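Local coordinates for FERM, RhoGEF and pleckstrin domain protein 2 (Danio rerio, PDB 6D21), which probably acts, as a whole protein, as a guanine nucleotide exchange factor activating RAC1, and is represented here by its membrane-targeting FERM domain, at residues A[126-131]-A[162-167]; A[200-205]-A[215-220]; A[241-246]-A[253-258]. All coordinates share one frame; numbering follows the deposited sequence.

Contact 1. Residues A[126-131]-A[162-167]; sequences HLVQSE and ELHRRH
His126 and His167 lay their imidazole rings against each other in an offset stack, centroids 3.8 Å apart and planes 14° from parallel, so that NE2 of His167 sits over the centre of the His126 ring. The other face of the His167 ring is covered by Leu163 O, and its NE2 bonds to Ser125 OG; the ring is thus clamped and fixed in rotation. Replacing His126 by an alanine is likely to leave one face of the His167 ring without its stacking partner. The side at Gln129 is looser, joined by a weak bond and one bridging water. With CG anti to the backbone N (chi1 -176°) and a bend at chi2, Gln129 brings OE1 to the edge of the His164 ring, where NE2 of His164 donates at 2.8 Å but only 119°; this NE2 also bonds Gly133 O. The water donates to OE1 and to His164 O. Firmer partners are Asp140 for His164 ND1, and Asp134 and Gln170 O for Gln129 NE2. CG1 of Val128 lies 3.5 Å from CE1 of His164. Within the helical FERM central domain, helix 117-132 packs against helix 157-164 and the residues that follow, while Val128 touches Phe143 of helix 137-146 and His126 Ile182 of helix 172-183.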
ATOM      1  N   HIS A 126     -15.230  -0.194  12.561  1.00 24.46           N
ATOM      2  CA  HIS A 126     -14.657   1.137  12.794  1.00 33.35           C
ATOM      3  C   HIS A 126     -14.756   2.040  11.566  1.00 33.31           C
ATOM      4  O   HIS A 126     -14.968   3.257  11.680  1.00 27.92           O
ATOM      5  CB  HIS A 126     -13.195   1.032  13.230  1.00 26.76           C
ATOM      6  CG  HIS A 126     -13.031   0.583  14.642  1.00 29.70           C
ATOM      7  ND1 HIS A 126     -13.442   1.347  15.714  1.00 32.25           N
ATOM      8  CD2 HIS A 126     -12.535  -0.564  15.161  1.00 26.33           C
ATOM      9  CE1 HIS A 126     -13.191   0.694  16.835  1.00 34.08           C
ATOM     10  NE2 HIS A 126     -12.642  -0.467  16.528  1.00 30.68           N
ATOM     11  N   LEU A 127     -14.587   1.442  10.393  1.00 30.82           N
ATOM     12  CA  LEU A 127     -14.748   2.186   9.157  1.00 30.23           C
ATOM     13  C   LEU A 127     -16.186   2.700   9.030  1.00 24.54           C
ATOM     14  O   LEU A 127     -16.413   3.819   8.570  1.00 30.44           O
ATOM     15  CB  LEU A 127     -14.353   1.324   7.960  1.00 25.29           C
ATOM     16  CG  LEU A 127     -12.841   1.049   7.852  1.00 22.83           C
ATOM     17  CD1 LEU A 127     -12.570   0.028   6.742  1.00 23.47           C
ATOM     18  CD2 LEU A 127     -12.049   2.341   7.564  1.00 24.00           C
ATOM     19  N   VAL A 128     -17.158   1.913   9.468  1.00 25.76           N
ATOM     20  CA  VAL A 128     -18.540   2.380   9.416  1.00 38.85           C
ATOM     21  C   VAL A 128     -18.733   3.534  10.416  1.00 47.03           C
ATOM     22  O   VAL A 128     -19.396   4.528  10.111  1.00 49.16           O
ATOM     23  CB  VAL A 128     -19.561   1.247   9.706  1.00 37.32           C
ATOM     24  CG1 VAL A 128     -20.966   1.802   9.780  1.00 37.43           C
ATOM     25  CG2 VAL A 128     -19.506   0.164   8.628  1.00 30.45           C
ATOM     26  N   GLN A 129     -18.132   3.410  11.595  1.00 30.26           N
ATOM     27  CA  GLN A 129     -18.248   4.447  12.609  1.00 37.90           C
ATOM     28  C   GLN A 129     -17.700   5.754  12.060  1.00 39.64           C
ATOM     29  O   GLN A 129     -18.291   6.814  12.263  1.00 43.63           O
ATOM     30  CB  GLN A 129     -17.508   4.053  13.893  1.00 34.35           C
ATOM     31  CG  GLN A 129     -17.653   5.046  15.050  1.00 35.51           C
ATOM     32  CD  GLN A 129     -19.084   5.123  15.582  1.00 48.32           C
ATOM     33  OE1 GLN A 129     -19.782   4.109  15.679  1.00 38.47           O
ATOM     34  NE2 GLN A 129     -19.526   6.333  15.926  1.00 45.05           N
ATOM     35  N   SER A 130     -16.586   5.667  11.338  1.00 29.52           N
ATOM     36  CA  SER A 130     -15.927   6.864  10.814  1.00 33.20           C
ATOM     37  C   SER A 130     -16.744   7.591   9.744  1.00 48.10           C
ATOM     38  O   SER A 130     -16.724   8.812   9.681  1.00 44.31           O
ATOM     39  CB  SER A 130     -14.558   6.508  10.237  1.00 35.26           C
ATOM     40  OG  SER A 130     -14.686   5.973   8.928  1.00 46.99           O
ATOM     41  N   GLU A 131     -17.443   6.850   8.891  1.00 41.70           N
ATOM     42  CA  GLU A 131     -18.186   7.480   7.806  1.00 48.42           C
ATOM     43  C   GLU A 131     -19.553   8.006   8.243  1.00 49.02           C
ATOM     44  O   GLU A 131     -19.902   9.146   7.934  1.00 52.98           O
ATOM     45  CB  GLU A 131     -18.364   6.509   6.634  1.00 46.24           C
ATOM     46  CG  GLU A 131     -17.305   6.643   5.542  1.00 61.11           C
ATOM     47  CD  GLU A 131     -17.783   6.121   4.189  1.00 67.60           C
ATOM     48  OE1 GLU A 131     -18.897   6.490   3.763  1.00 67.98           O
ATOM     49  OE2 GLU A 131     -17.046   5.344   3.545  1.00 69.83           O
ATOM     50  N   GLU A 162     -22.993  -5.745  14.744  1.00 37.55           N
ATOM     51  CA  GLU A 162     -22.849  -6.110  16.143  1.00 38.99           C
ATOM     52  C   GLU A 162     -21.666  -5.375  16.770  1.00 46.92           C
ATOM     53  O   GLU A 162     -21.802  -4.735  17.814  1.00 52.03           O
ATOM     54  CB  GLU A 162     -22.683  -7.630  16.276  1.00 42.43           C
ATOM     55  CG  GLU A 162     -22.615  -8.157  17.692  1.00 64.46           C
ATOM     56  CD  GLU A 162     -22.495  -9.678  17.748  1.00 79.61           C
ATOM     57  OE1 GLU A 162     -22.389 -10.325  16.679  1.00 77.40           O
ATOM     58  OE2 GLU A 162     -22.513 -10.228  18.871  1.00 90.05           O
ATOM     59  N   LEU A 163     -20.508  -5.449  16.123  1.00 40.22           N
ATOM     60  CA  LEU A 163     -19.320  -4.776  16.628  1.00 42.03           C
ATOM     61  C   LEU A 163     -19.457  -3.245  16.597  1.00 40.15           C
ATOM     62  O   LEU A 163     -18.921  -2.550  17.460  1.00 35.03           O
ATOM     63  CB  LEU A 163     -18.092  -5.207  15.831  1.00 39.41           C
ATOM     64  CG  LEU A 163     -17.675  -6.665  16.017  1.00 32.52           C
ATOM     65  CD1 LEU A 163     -16.519  -7.015  15.086  1.00 29.19           C
ATOM     66  CD2 LEU A 163     -17.296  -6.911  17.470  1.00 34.03           C
ATOM     67  N   HIS A 164     -20.170  -2.728  15.602  1.00 34.33           N
ATOM     68  CA  HIS A 164     -20.375  -1.286  15.475  1.00 34.36           C
ATOM     69  C   HIS A 164     -21.181  -0.718  16.665  1.00 39.69           C
ATOM     70  O   HIS A 164     -21.097   0.464  16.968  1.00 42.28           O
ATOM     71  CB  HIS A 164     -21.072  -0.974  14.149  1.00 34.07           C
ATOM     72  CG  HIS A 164     -21.299   0.486  13.902  1.00 41.66           C
ATOM     73  ND1 HIS A 164     -22.278   0.950  13.050  1.00 44.26           N
ATOM     74  CD2 HIS A 164     -20.675   1.585  14.391  1.00 42.57           C
ATOM     75  CE1 HIS A 164     -22.245   2.270  13.019  1.00 46.33           C
ATOM     76  NE2 HIS A 164     -21.281   2.681  13.827  1.00 46.04           N
ATOM     77  N   ARG A 165     -21.946  -1.567  17.347  1.00 43.40           N
ATOM     78  CA  ARG A 165     -22.701  -1.146  18.538  1.00 45.75           C
ATOM     79  C   ARG A 165     -21.777  -0.713  19.680  1.00 52.16           C
ATOM     80  O   ARG A 165     -22.192   0.022  20.575  1.00 64.53           O
ATOM     81  CB  ARG A 165     -23.632  -2.271  19.027  1.00 41.67           C
ATOM     82  CG  ARG A 165     -24.795  -2.582  18.083  1.00 56.79           C
ATOM     83  CD  ARG A 165     -25.731  -3.638  18.658  1.00 55.34           C
ATOM     84  NE  ARG A 165     -27.095  -3.133  18.815  1.00 79.21           N
ATOM     85  CZ  ARG A 165     -27.706  -2.959  19.985  1.00 81.08           C
ATOM     86  NH1 ARG A 165     -27.077  -3.248  21.119  1.00 77.32           N
ATOM     87  NH2 ARG A 165     -28.948  -2.490  20.026  1.00 84.32           N
ATOM     88  N   ARG A 166     -20.532  -1.180  19.656  1.00 44.93           N
ATOM     89  CA  ARG A 166     -19.568  -0.854  20.700  1.00 46.55           C
ATOM     90  C   ARG A 166     -18.967   0.543  20.563  1.00 42.47           C
ATOM     91  O   ARG A 166     -18.445   1.084  21.529  1.00 46.23           O
ATOM     92  CB  ARG A 166     -18.422  -1.863  20.706  1.00 48.00           C
ATOM     93  CG  ARG A 166     -18.822  -3.321  20.798  1.00 59.93           C
ATOM     94  CD  ARG A 166     -17.566  -4.174  20.710  1.00 65.90           C
ATOM     95  NE  ARG A 166     -17.817  -5.597  20.918  1.00 79.31           N
ATOM     96  CZ  ARG A 166     -16.870  -6.531  20.870  1.00 88.00           C
ATOM     97  NH1 ARG A 166     -15.611  -6.189  20.618  1.00 89.78           N
ATOM     98  NH2 ARG A 166     -17.178  -7.806  21.068  1.00 88.84           N
ATOM     99  N   HIS A 167     -19.021   1.119  19.366  1.00 38.54           N
ATOM    100  CA  HIS A 167     -18.214   2.302  19.083  1.00 40.50           C
ATOM    101  C   HIS A 167     -18.999   3.602  19.247  1.00 43.77           C
ATOM    102  O   HIS A 167     -18.671   4.607  18.614  1.00 47.32           O
ATOM    103  CB  HIS A 167     -17.639   2.240  17.661  1.00 33.93           C
ATOM    104  CG  HIS A 167     -17.000   0.927  17.309  1.00 34.74           C
ATOM    105  ND1 HIS A 167     -16.353   0.133  18.231  1.00 33.76           N
ATOM    106  CD2 HIS A 167     -16.905   0.280  16.123  1.00 32.98           C
ATOM    107  CE1 HIS A 167     -15.889  -0.950  17.629  1.00 34.01           C
ATOM    108  NE2 HIS A 167     -16.207  -0.883  16.351  1.00 28.89           N
TER
HETATM  109  O   HOH W   1     -21.798   3.028  17.495  1.00 41.82           O

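Contact 2. Residues A[200-205]-A[215-220]; sequences EGTKIN and VFQGHT
Phe216 turns the edge of its ring, not a face, toward the partner strand: Asn205 O lies near the ring plane, 4.1 Å from CD1 of Phe216. The ring itself leads away from Asn205 and meets the ring of Phe193 with planes about 55° apart, while Lys221 of strand 220-226 also touches it. The amide of Asn205 is the second flat group; its ND2 reaches Gly218 O in a long, weak bond of 3.4 Å. The amide of Gln217, on an extended chain, meets the methyl CG2 of Thr202 through NE2 at 3.5 Å, the two side chains crossing at about a right angle.

The two segments are parts of a beta hairpin, strands 203-209 and 212-217 of the PH-like FERM C-terminal domain. Asn205 and Phe216 form an antiparallel hydrogen-bonded pair, Asn205 N to Phe216 O at 2.6 Å and Phe216 N to Asn205 O at 2.7 Å, both nearly straight. Their CB atoms share one face of the sheet, 4.0 Å apart. This is the single bridge, for the short strand segments run at 135°, well off antiparallel. Buried Ile204, its CG1 held between the backbone N and the carbonyl carbon (chi1 51°), brings CB to 3.1 Å from Phe216 O and 4.4 Å from Val215 CG1. A type II' turn from Gln217 to Thr220, with Gly218 at positive phi, leads into strand 220-226. Between the segments, then, strong bonding is concentrated at Asn205 and Phe216, whereas the Asn205 amide adds a weak bond and Thr202 with Gln217 a van der Waals touch.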
ATOM      1  N   GLU A 200      15.260 -24.678  -4.535  1.00 85.43           N
ATOM      2  CA  GLU A 200      14.560 -25.958  -4.650  1.00 81.51           C
ATOM      3  C   GLU A 200      13.376 -25.881  -5.616  1.00 77.01           C
ATOM      4  O   GLU A 200      12.834 -26.905  -6.030  1.00 81.80           O
ATOM      5  CB  GLU A 200      14.090 -26.428  -3.275  1.00 73.24           C
ATOM      6  N   GLY A 201      12.978 -24.666  -5.973  1.00 67.61           N
ATOM      7  CA  GLY A 201      11.875 -24.471  -6.896  1.00 65.69           C
ATOM      8  C   GLY A 201      10.565 -24.195  -6.183  1.00 64.25           C
ATOM      9  O   GLY A 201       9.508 -24.125  -6.812  1.00 70.58           O
ATOM     10  N   THR A 202      10.638 -24.041  -4.864  1.00 65.46           N
ATOM     11  CA  THR A 202       9.465 -23.743  -4.051  1.00 57.62           C
ATOM     12  C   THR A 202       8.976 -22.323  -4.302  1.00 60.24           C
ATOM     13  O   THR A 202       9.744 -21.367  -4.194  1.00 59.81           O
ATOM     14  CB  THR A 202       9.765 -23.927  -2.544  1.00 58.58           C
ATOM     15  OG1 THR A 202      10.066 -25.308  -2.280  1.00 70.33           O
ATOM     16  CG2 THR A 202       8.573 -23.488  -1.688  1.00 49.31           C
ATOM     17  N   LYS A 203       7.696 -22.200  -4.642  1.00 63.68           N
ATOM     18  CA  LYS A 203       7.063 -20.905  -4.871  1.00 57.21           C
ATOM     19  C   LYS A 203       7.030 -20.095  -3.588  1.00 48.58           C
ATOM     20  O   LYS A 203       6.583 -20.579  -2.551  1.00 47.84           O
ATOM     21  CB  LYS A 203       5.643 -21.091  -5.410  1.00 60.45           C
ATOM     22  CG  LYS A 203       5.416 -20.525  -6.800  1.00 67.48           C
ATOM     23  CD  LYS A 203       6.380 -21.126  -7.800  1.00 73.29           C
ATOM     24  CE  LYS A 203       5.772 -21.157  -9.191  1.00 79.48           C
ATOM     25  NZ  LYS A 203       6.496 -22.103 -10.084  1.00 76.94           N
ATOM     26  N   ILE A 204       7.518 -18.866  -3.644  1.00 43.54           N
ATOM     27  CA  ILE A 204       7.448 -18.000  -2.478  1.00 38.43           C
ATOM     28  C   ILE A 204       7.122 -16.570  -2.890  1.00 37.26           C
ATOM     29  O   ILE A 204       7.060 -16.255  -4.073  1.00 32.60           O
ATOM     30  CB  ILE A 204       8.763 -18.030  -1.658  1.00 51.34           C
ATOM     31  CG1 ILE A 204       9.971 -17.784  -2.561  1.00 53.96           C
ATOM     32  CG2 ILE A 204       8.908 -19.350  -0.897  1.00 47.45           C
ATOM     33  CD1 ILE A 204      10.376 -16.333  -2.631  1.00 53.19           C
ATOM     34  N   ASN A 205       6.894 -15.712  -1.908  1.00 33.28           N
ATOM     35  CA  ASN A 205       6.693 -14.296  -2.179  1.00 42.67           C
ATOM     36  C   ASN A 205       7.706 -13.460  -1.430  1.00 36.75           C
ATOM     37  O   ASN A 205       7.958 -13.703  -0.244  1.00 36.19           O
ATOM     38  CB  ASN A 205       5.275 -13.863  -1.800  1.00 42.35           C
ATOM     39  CG  ASN A 205       4.221 -14.562  -2.632  1.00 48.00           C
ATOM     40  OD1 ASN A 205       4.047 -14.252  -3.815  1.00 39.59           O
ATOM     41  ND2 ASN A 205       3.528 -15.528  -2.028  1.00 35.84           N
ATOM     42  N   VAL A 215      10.132 -12.883   3.509  1.00 36.15           N
ATOM     43  CA  VAL A 215       9.922 -14.018   2.636  1.00 32.31           C
ATOM     44  C   VAL A 215       8.650 -14.724   3.057  1.00 40.77           C
ATOM     45  O   VAL A 215       8.492 -15.093   4.230  1.00 35.12           O
ATOM     46  CB  VAL A 215      11.098 -15.008   2.683  1.00 32.26           C
ATOM     47  CG1 VAL A 215      10.834 -16.166   1.735  1.00 33.76           C
ATOM     48  CG2 VAL A 215      12.395 -14.304   2.329  1.00 38.70           C
ATOM     49  N   PHE A 216       7.739 -14.903   2.109  1.00 40.87           N
ATOM     50  CA  PHE A 216       6.489 -15.589   2.395  1.00 36.69           C
ATOM     51  C   PHE A 216       6.356 -16.851   1.584  1.00 42.59           C
ATOM     52  O   PHE A 216       6.757 -16.897   0.426  1.00 49.22           O
ATOM     53  CB  PHE A 216       5.298 -14.691   2.100  1.00 38.62           C
ATOM     54  CG  PHE A 216       5.097 -13.595   3.094  1.00 42.14           C
ATOM     55  CD1 PHE A 216       5.801 -12.403   2.984  1.00 38.09           C
ATOM     56  CD2 PHE A 216       4.172 -13.735   4.118  1.00 39.17           C
ATOM     57  CE1 PHE A 216       5.597 -11.379   3.887  1.00 29.08           C
ATOM     58  CE2 PHE A 216       3.959 -12.719   5.025  1.00 39.65           C
ATOM     59  CZ  PHE A 216       4.674 -11.534   4.916  1.00 36.68           C
ATOM     60  N   GLN A 217       5.781 -17.876   2.202  1.00 50.48           N
ATOM     61  CA  GLN A 217       5.322 -19.052   1.476  1.00 45.42           C
ATOM     62  C   GLN A 217       3.820 -19.069   1.623  1.00 55.96           C
ATOM     63  O   GLN A 217       3.309 -19.286   2.720  1.00 58.99           O
ATOM     64  CB  GLN A 217       5.945 -20.335   2.020  1.00 43.08           C
ATOM     65  CG  GLN A 217       5.714 -21.558   1.154  1.00 52.81           C
ATOM     66  CD  GLN A 217       6.441 -22.791   1.671  1.00 67.47           C
ATOM     67  OE1 GLN A 217       7.107 -22.749   2.710  1.00 70.75           O
ATOM     68  NE2 GLN A 217       6.319 -23.895   0.942  1.00 70.34           N
ATOM     69  N   GLY A 218       3.110 -18.814   0.527  1.00 53.81           N
ATOM     70  CA  GLY A 218       1.689 -18.562   0.618  1.00 48.33           C
ATOM     71  C   GLY A 218       1.505 -17.265   1.382  1.00 52.25           C
ATOM     72  O   GLY A 218       2.112 -16.258   1.020  1.00 45.80           O
ATOM     73  N   HIS A 219       0.690 -17.286   2.438  1.00 55.83           N
ATOM     74  CA  HIS A 219       0.451 -16.091   3.253  1.00 51.39           C
ATOM     75  C   HIS A 219       1.111 -16.187   4.621  1.00 46.94           C
ATOM     76  O   HIS A 219       0.864 -15.359   5.503  1.00 54.88           O
ATOM     77  CB  HIS A 219      -1.046 -15.842   3.420  1.00 61.72           C
ATOM     78  CG  HIS A 219      -1.693 -15.224   2.220  1.00 66.22           C
ATOM     79  ND1 HIS A 219      -2.117 -13.913   2.197  1.00 62.04           N
ATOM     80  CD2 HIS A 219      -1.983 -15.734   1.000  1.00 63.14           C
ATOM     81  CE1 HIS A 219      -2.649 -13.644   1.018  1.00 53.22           C
ATOM     82  NE2 HIS A 219      -2.577 -14.730   0.272  1.00 61.12           N
ATOM     83  N   THR A 220       1.950 -17.200   4.797  1.00 46.66           N
ATOM     84  CA  THR A 220       2.673 -17.360   6.046  1.00 55.67           C
ATOM     85  C   THR A 220       4.127 -16.918   5.855  1.00 55.20           C
ATOM     86  O   THR A 220       4.815 -17.339   4.925  1.00 48.16           O
ATOM     87  CB  THR A 220       2.608 -18.813   6.567  1.00 56.93           C
ATOM     88  OG1 THR A 220       3.109 -19.706   5.571  1.00 59.94           O
ATOM     89  CG2 THR A 220       1.168 -19.200   6.883  1.00 54.97           C
TER

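Contact 3. Residues A[241-246]-A[253-258]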
ATOM      1  N   LEU A 241      19.200 -11.405  -5.652  1.00 45.65           N
ATOM      2  CA  LEU A 241      20.234 -11.899  -4.752  1.00 45.19           C
ATOM      3  C   LEU A 241      20.291 -11.109  -3.446  1.00 46.58           C
ATOM      4  O   LEU A 241      20.452  -9.887  -3.452  1.00 47.89           O
ATOM      5  CB  LEU A 241      21.602 -11.858  -5.440  1.00 46.56           C
ATOM      6  CG  LEU A 241      21.908 -12.853  -6.576  1.00 54.57           C
ATOM      7  CD1 LEU A 241      21.147 -12.536  -7.852  1.00 57.74           C
ATOM      8  CD2 LEU A 241      23.390 -12.851  -6.854  1.00 50.04           C
ATOM      9  N   ILE A 242      20.156 -11.818  -2.330  1.00 50.79           N
ATOM     10  CA  ILE A 242      20.316 -11.219  -1.012  1.00 47.70           C
ATOM     11  C   ILE A 242      21.596 -11.718  -0.362  1.00 45.84           C
ATOM     12  O   ILE A 242      21.674 -12.876   0.037  1.00 45.16           O
ATOM     13  CB  ILE A 242      19.142 -11.548  -0.078  1.00 43.97           C
ATOM     14  CG1 ILE A 242      17.824 -11.113  -0.694  1.00 36.60           C
ATOM     15  CG2 ILE A 242      19.337 -10.885   1.285  1.00 43.29           C
ATOM     16  CD1 ILE A 242      16.641 -11.585   0.101  1.00 33.98           C
ATOM     17  N   LYS A 243      22.592 -10.843  -0.252  1.00 45.05           N
ATOM     18  CA  LYS A 243      23.838 -11.193   0.421  1.00 44.92           C
ATOM     19  C   LYS A 243      23.786 -10.773   1.888  1.00 48.08           C
ATOM     20  O   LYS A 243      23.620  -9.594   2.204  1.00 46.03           O
ATOM     21  CB  LYS A 243      25.035 -10.541  -0.278  1.00 59.08           C
ATOM     22  CG  LYS A 243      25.112 -10.819  -1.779  1.00 61.05           C
ATOM     23  CD  LYS A 243      26.556 -10.948  -2.273  1.00 69.32           C
ATOM     24  CE  LYS A 243      27.472 -11.555  -1.218  1.00 70.39           C
ATOM     25  NZ  LYS A 243      28.632 -12.271  -1.831  1.00 70.25           N
ATOM     26  N   LEU A 244      23.931 -11.746   2.780  1.00 50.75           N
ATOM     27  CA  LEU A 244      23.859 -11.491   4.213  1.00 52.79           C
ATOM     28  C   LEU A 244      25.247 -11.314   4.828  1.00 59.14           C
ATOM     29  O   LEU A 244      26.233 -11.845   4.315  1.00 56.53           O
ATOM     30  CB  LEU A 244      23.129 -12.638   4.919  1.00 55.04           C
ATOM     31  CG  LEU A 244      21.701 -12.983   4.489  1.00 54.33           C
ATOM     32  CD1 LEU A 244      21.146 -14.104   5.347  1.00 56.54           C
ATOM     33  CD2 LEU A 244      20.784 -11.770   4.559  1.00 48.10           C
ATOM     34  N   HIS A 245      25.321 -10.575   5.930  1.00 47.18           N
ATOM     35  CA  HIS A 245      26.557 -10.510   6.699  1.00 50.29           C
ATOM     36  C   HIS A 245      26.831 -11.871   7.324  1.00 51.75           C
ATOM     37  O   HIS A 245      25.900 -12.585   7.700  1.00 60.83           O
ATOM     38  CB  HIS A 245      26.487  -9.423   7.777  1.00 54.32           C
ATOM     39  CG  HIS A 245      26.525  -8.026   7.233  1.00 57.04           C
ATOM     40  ND1 HIS A 245      27.645  -7.490   6.634  1.00 50.98           N
ATOM     41  CD2 HIS A 245      25.577  -7.058   7.194  1.00 48.54           C
ATOM     42  CE1 HIS A 245      27.386  -6.251   6.250  1.00 49.92           C
ATOM     43  NE2 HIS A 245      26.138  -5.965   6.580  1.00 49.42           N
ATOM     44  N   PRO A 246      28.116 -12.244   7.418  1.00 57.06           N
ATOM     45  CA  PRO A 246      28.534 -13.514   8.023  1.00 66.97           C
ATOM     46  C   PRO A 246      28.046 -13.663   9.464  1.00 69.02           C
ATOM     47  O   PRO A 246      28.035 -12.683  10.204  1.00 76.98           O
ATOM     48  CB  PRO A 246      30.070 -13.456   7.958  1.00 71.52           C
ATOM     49  CG  PRO A 246      30.414 -12.046   7.577  1.00 73.18           C
ATOM     50  CD  PRO A 246      29.244 -11.516   6.816  1.00 61.80           C
ATOM     51  N   GLN A 253      27.379 -19.963   3.311  1.00 84.73           N
ATOM     52  CA  GLN A 253      26.493 -19.556   2.232  1.00 81.24           C
ATOM     53  C   GLN A 253      25.789 -18.297   2.725  1.00 78.75           C
ATOM     54  O   GLN A 253      24.825 -18.367   3.490  1.00 72.57           O
ATOM     55  CB  GLN A 253      25.486 -20.649   1.860  1.00 85.26           C
ATOM     56  CG  GLN A 253      24.552 -20.277   0.697  1.00 83.69           C
ATOM     57  CD  GLN A 253      25.292 -20.080  -0.632  1.00 92.64           C
ATOM     58  OE1 GLN A 253      25.574 -18.951  -1.041  1.00 90.89           O
ATOM     59  NE2 GLN A 253      25.577 -21.181  -1.323  1.00 92.91           N
ATOM     60  N   ASP A 254      26.312 -17.146   2.314  1.00 82.65           N
ATOM     61  CA  ASP A 254      25.818 -15.854   2.769  1.00 80.49           C
ATOM     62  C   ASP A 254      24.907 -15.237   1.720  1.00 77.02           C
ATOM     63  O   ASP A 254      24.588 -14.042   1.772  1.00 73.29           O
ATOM     64  CB  ASP A 254      26.985 -14.914   3.079  1.00 84.78           C
ATOM     65  CG  ASP A 254      27.979 -14.812   1.929  1.00 95.63           C
ATOM     66  OD1 ASP A 254      28.256 -15.850   1.286  1.00100.50           O
ATOM     67  OD2 ASP A 254      28.486 -13.696   1.670  1.00 94.96           O
ATOM     68  N   THR A 255      24.493 -16.061   0.766  1.00 67.95           N
ATOM     69  CA  THR A 255      23.658 -15.593  -0.325  1.00 66.25           C
ATOM     70  C   THR A 255      22.384 -16.418  -0.448  1.00 62.52           C
ATOM     71  O   THR A 255      22.416 -17.646  -0.438  1.00 59.51           O
ATOM     72  CB  THR A 255      24.416 -15.625  -1.665  1.00 70.75           C
ATOM     73  OG1 THR A 255      25.309 -16.748  -1.684  1.00 88.68           O
ATOM     74  CG2 THR A 255      25.231 -14.365  -1.839  1.00 64.93           C
ATOM     75  N   LEU A 256      21.262 -15.718  -0.544  1.00 55.35           N
ATOM     76  CA  LEU A 256      19.985 -16.342  -0.842  1.00 55.05           C
ATOM     77  C   LEU A 256      19.610 -15.976  -2.254  1.00 54.99           C
ATOM     78  O   LEU A 256      19.607 -14.804  -2.620  1.00 59.84           O
ATOM     79  CB  LEU A 256      18.893 -15.891   0.128  1.00 53.00           C
ATOM     80  CG  LEU A 256      19.164 -16.169   1.603  1.00 60.69           C
ATOM     81  CD1 LEU A 256      19.024 -14.888   2.402  1.00 64.14           C
ATOM     82  CD2 LEU A 256      18.229 -17.251   2.122  1.00 68.58           C
ATOM     83  N   GLU A 257      19.299 -16.987  -3.046  1.00 57.28           N
ATOM     84  CA  GLU A 257      18.923 -16.773  -4.431  1.00 57.12           C
ATOM     85  C   GLU A 257      17.434 -16.987  -4.633  1.00 46.85           C
ATOM     86  O   GLU A 257      16.879 -17.986  -4.175  1.00 52.75           O
ATOM     87  CB  GLU A 257      19.713 -17.714  -5.331  1.00 59.63           C
ATOM     88  CG  GLU A 257      19.403 -17.566  -6.802  1.00 63.52           C
ATOM     89  CD  GLU A 257      20.306 -18.421  -7.665  1.00 72.24           C
ATOM     90  OE1 GLU A 257      20.804 -19.464  -7.179  1.00 77.12           O
ATOM     91  OE2 GLU A 257      20.516 -18.044  -8.834  1.00 78.36           O
ATOM     92  N   PHE A 258      16.793 -16.048  -5.320  1.00 47.65           N
ATOM     93  CA  PHE A 258      15.390 -16.202  -5.694  1.00 48.02           C
ATOM     94  C   PHE A 258      15.162 -15.920  -7.174  1.00 49.68           C
ATOM     95  O   PHE A 258      15.504 -14.852  -7.676  1.00 49.81           O
ATOM     96  CB  PHE A 258      14.498 -15.289  -4.857  1.00 45.01           C
ATOM     97  CG  PHE A 258      14.600 -15.540  -3.384  1.00 45.06           C
ATOM     98  CD1 PHE A 258      13.916 -16.595  -2.802  1.00 46.46           C
ATOM     99  CD2 PHE A 258      15.404 -14.733  -2.585  1.00 40.24           C
ATOM    100  CE1 PHE A 258      14.007 -16.835  -1.450  1.00 52.34           C
ATOM    101  CE2 PHE A 258      15.500 -14.963  -1.228  1.00 44.70           C
ATOM    102  CZ  PHE A 258      14.799 -16.021  -0.658  1.00 42.77           C
TER
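Leu256 CD1 is the bump that joins the two strands on their apolar face: it lies 3.7 Å from CD1 of Leu244 and also 4.2 Å from CB of Ile242. The methyl therefore sits in the notch between two residues of strand 239-244, and Phe225 of strand 220-226 touches both Leu244 and Leu256. Further along, CD1 of Ile242 rests at the edge of the Phe258 ring, 3.8 Å from CE2, close to the ring plane. Leu233 packs on Ile242 from the neighbouring strand 230-236.

The strands form an antiparallel beta hairpin in the PH-like C-terminal domain of FERM, 168° apart in direction. Ile242 and Leu256 are a hydrogen-bonded pair, exchanging N-H...O bonds in both directions, and Leu244 N to Asp254 O at 2.6 Å continues the pairing toward the connection.

On the other face Lys243 supplies a groove instead of a point. Its chain, bent at chi2 and chi3, curls around the methyl of Thr255, with CG, CD and CE all within 3.7 Å of CG2. That methyl faces the lysine because it stands anti to the carbonyl carbon of Thr255. The same curl runs Lys243 alongside Asp254, leaving NZ 3.8 Å from OD2 in a long salt bridge. CB of Asp254, meanwhile, fits against Leu244 O at 3.4 Å, and that buried carbonyl finds no hydrogen-bond donor.

How the contacts relate
Contacts 2 and 3 belong to one antiparallel sheet of the PH-like domain, and they touch: Ile204 CD1 meets Phe258 CD1 at 3.6 Å, and the Val215 side chain reaches the same ring, so the two hairpins share an apolar core although their centres lie about 17 Å apart. Contact 1 stands alone in the helical central domain, its centre about 46 Å from that of contact 3, on opposite sides of the chain's centre. All its touching residues are buried, yet its chemistry is largely polar, with histidines and a glutamine satisfied by neighbours. The hairpin contacts, only partly buried, rely on backbone bonds, with apolar packing where Ile204, Val215, Ile242 and Leu256 lie and mixed side chains on the other faces.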